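Replication protein A (Methanococcus maripaludis, PDB 3E0E) probably binds DNA, the chain here being a single OB-fold domain cut from a longer archaeal replication protein. Local coordinates at residues Y24-F29 against E58-E63. Numbering follows the deposited sequence.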
loop_
_atom_site.group_PDB
_atom_site.type_symbol
_atom_site.label_atom_id
_atom_site.label_comp_id
_atom_site.label_asym_id
_atom_site.label_seq_id
_atom_site.Cartn_x
_atom_site.Cartn_y
_atom_site.Cartn_z
ATOM N N TYR A 24 8.159 -2.430 -5.742
ATOM C CA TYR A 24 8.891 -3.591 -6.226
ATOM C C TYR A 24 8.301 -4.181 -7.497
ATOM O O TYR A 24 7.171 -3.876 -7.869
ATOM C CB TYR A 24 8.965 -4.647 -5.121
ATOM C CG TYR A 24 9.605 -4.107 -3.863
ATOM C CD1 TYR A 24 8.831 -3.549 -2.849
ATOM C CD2 TYR A 24 10.992 -4.092 -3.719
ATOM C CE1 TYR A 24 9.419 -2.984 -1.724
ATOM C CE2 TYR A 24 11.593 -3.529 -2.597
ATOM C CZ TYR A 24 10.800 -2.975 -1.604
ATOM O OH TYR A 24 11.385 -2.399 -0.501
ATOM N N PRO A 25 9.078 -5.020 -8.197
ATOM C CA PRO A 25 8.615 -5.644 -9.436
ATOM C C PRO A 25 7.386 -6.510 -9.223
ATOM O O PRO A 25 7.301 -7.253 -8.244
ATOM C CB PRO A 25 9.818 -6.468 -9.875
ATOM C CG PRO A 25 10.974 -5.687 -9.348
ATOM C CD PRO A 25 10.504 -5.309 -7.969
ATOM N N LYS A 26 6.439 -6.408 -10.150
ATOM C CA LYS A 26 5.210 -7.183 -10.089
ATOM C C LYS A 26 5.525 -8.664 -10.281
ATOM O O LYS A 26 6.392 -9.028 -11.079
ATOM C CB LYS A 26 4.244 -6.714 -11.184
ATOM C CG LYS A 26 2.904 -7.412 -11.183
ATOM C CD LYS A 26 2.018 -6.937 -12.330
ATOM C CE LYS A 26 2.632 -7.221 -13.696
ATOM N NZ LYS A 26 1.623 -7.084 -14.797
ATOM N N LYS A 27 4.820 -9.512 -9.543
ATOM C CA LYS A 27 5.009 -10.955 -9.634
ATOM C C LYS A 27 3.703 -11.579 -10.103
ATOM O O LYS A 27 2.655 -11.343 -9.509
ATOM C CB LYS A 27 5.401 -11.509 -8.265
ATOM C CG LYS A 27 6.699 -10.920 -7.726
ATOM C CD LYS A 27 6.909 -11.266 -6.266
ATOM C CE LYS A 27 8.223 -10.702 -5.746
ATOM N NZ LYS A 27 8.286 -9.223 -5.911
ATOM N N GLU A 28 3.762 -12.370 -11.171
ATOM C CA GLU A 28 2.571 -13.012 -11.703
ATOM C C GLU A 28 2.604 -14.493 -11.410
ATOM O O GLU A 28 3.670 -15.107 -11.395
ATOM C CB GLU A 28 2.466 -12.781 -13.204
ATOM C CG GLU A 28 2.277 -11.330 -13.562
ATOM C CD GLU A 28 1.834 -11.150 -14.987
ATOM O OE1 GLU A 28 0.880 -11.843 -15.397
ATOM O OE2 GLU A 28 2.435 -10.315 -15.691
ATOM N N PHE A 29 1.429 -15.071 -11.197
ATOM C CA PHE A 29 1.347 -16.481 -10.860
ATOM C C PHE A 29 -0.043 -17.045 -11.113
ATOM O O PHE A 29 -0.939 -16.338 -11.562
ATOM C CB PHE A 29 1.717 -16.640 -9.386
ATOM C CG PHE A 29 0.914 -15.762 -8.471
ATOM C CD1 PHE A 29 -0.265 -16.223 -7.901
ATOM C CD2 PHE A 29 1.317 -14.458 -8.204
ATOM C CE1 PHE A 29 -1.031 -15.401 -7.076
ATOM C CE2 PHE A 29 0.554 -13.628 -7.380
ATOM C CZ PHE A 29 -0.620 -14.101 -6.816
ATOM N N GLU A 58 -5.473 -6.933 -10.436
ATOM C CA GLU A 58 -5.470 -5.722 -11.258
ATOM C C GLU A 58 -4.782 -4.511 -10.625
ATOM O O GLU A 58 -4.168 -3.710 -11.325
ATOM C CB GLU A 58 -6.893 -5.329 -11.671
ATOM C CG GLU A 58 -7.842 -5.088 -10.521
ATOM C CD GLU A 58 -8.771 -6.257 -10.299
ATOM O OE1 GLU A 58 -9.999 -6.068 -10.432
ATOM O OE2 GLU A 58 -8.277 -7.365 -9.998
ATOM N N LEU A 59 -4.875 -4.357 -9.309
ATOM C CA LEU A 59 -4.222 -3.213 -8.690
ATOM C C LEU A 59 -2.703 -3.320 -8.782
ATOM O O LEU A 59 -1.992 -2.355 -8.526
ATOM C CB LEU A 59 -4.656 -3.067 -7.231
ATOM C CG LEU A 59 -6.095 -2.582 -7.051
ATOM C CD1 LEU A 59 -6.378 -2.381 -5.573
ATOM C CD2 LEU A 59 -6.299 -1.276 -7.810
ATOM N N ALA A 60 -2.199 -4.494 -9.147
ATOM C CA ALA A 60 -0.760 -4.660 -9.271
ATOM C C ALA A 60 -0.260 -3.878 -10.481
ATOM O O ALA A 60 0.938 -3.656 -10.635
ATOM C CB ALA A 60 -0.403 -6.137 -9.411
ATOM N N ASP A 61 -1.184 -3.469 -11.346
ATOM C CA ASP A 61 -0.823 -2.699 -12.529
ATOM C C ASP A 61 -1.144 -1.219 -12.369
ATOM O O ASP A 61 -1.011 -0.438 -13.314
ATOM C CB ASP A 61 -1.525 -3.267 -13.763
ATOM C CG ASP A 61 -0.826 -4.497 -14.306
ATOM O OD1 ASP A 61 -1.517 -5.430 -14.761
ATOM O OD2 ASP A 61 0.426 -4.529 -14.280
ATOM N N PHE A 62 -1.564 -0.833 -11.167
ATOM C CA PHE A 62 -1.875 0.565 -10.890
ATOM C C PHE A 62 -0.603 1.396 -11.079
ATOM O O PHE A 62 0.466 1.023 -10.595
ATOM C CB PHE A 62 -2.374 0.717 -9.455
ATOM C CG PHE A 62 -2.837 2.101 -9.124
ATOM C CD1 PHE A 62 -4.099 2.534 -9.504
ATOM C CD2 PHE A 62 -2.003 2.977 -8.441
ATOM C CE1 PHE A 62 -4.527 3.830 -9.206
ATOM C CE2 PHE A 62 -2.419 4.266 -8.140
ATOM C CZ PHE A 62 -3.681 4.693 -8.522
ATOM N N GLU A 63 -0.718 2.519 -11.782
ATOM C CA GLU A 63 0.441 3.369 -12.024
ATOM C C GLU A 63 0.842 4.151 -10.778
ATOM O O GLU A 63 0.228 5.158 -10.434
ATOM C CB GLU A 63 0.166 4.332 -13.187
ATOM C CG GLU A 63 -1.065 5.206 -13.003
ATOM C CD GLU A 63 -1.239 6.230 -14.113
ATOM O OE1 GLU A 63 -1.449 5.825 -15.278
ATOM O OE2 GLU A 63 -1.161 7.442 -13.817
#
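K26 and A60 are the nearest CA pair, 6.5 Å apart, where segment 24-29 passes the 3-10 residues of segment 58-63; no backbone hydrogen bond joins the two, and the 127 Å² buried between them comes from three residues. K26 carries its side of the contact alone. With CG anti to the backbone N (chi1 -178°) its chain leaves its backbone toward the 3-10 segment, and its CD lies 3.9 Å from A60 CB, an aliphatic contact against the buried alanine. A bend at chi3 (61°) then brings the ammonium to D61, where K26 NZ makes a salt-bridged hydrogen bond to D61 OD2 at 2.9 Å on the syn lone pair; D61 OD1 is farther from K26 NZ, at 3.5 Å. The same K26 NZ has a weak salt-bridge hydrogen bond within its own segment, 3.4 Å to E28 OE2. One lysine thus stands between two carboxylates, E28 OE2 and D61 OD2 being 6.3 Å apart. With an alanine here the cation is gone, and the two acids would probably repel each other more, while A60 CB is likely to lose its aliphatic neighbour on this side. K40 of strand 37-46 hydrogen-bonds to the carbonyls of A60 and, just after the 3-10 segment, F62. The three-residue salt-bridge network ties strand 12-29 to the connection between strands 49-56 and 69-78, which in an OB fold joins the third and fourth barrel strands.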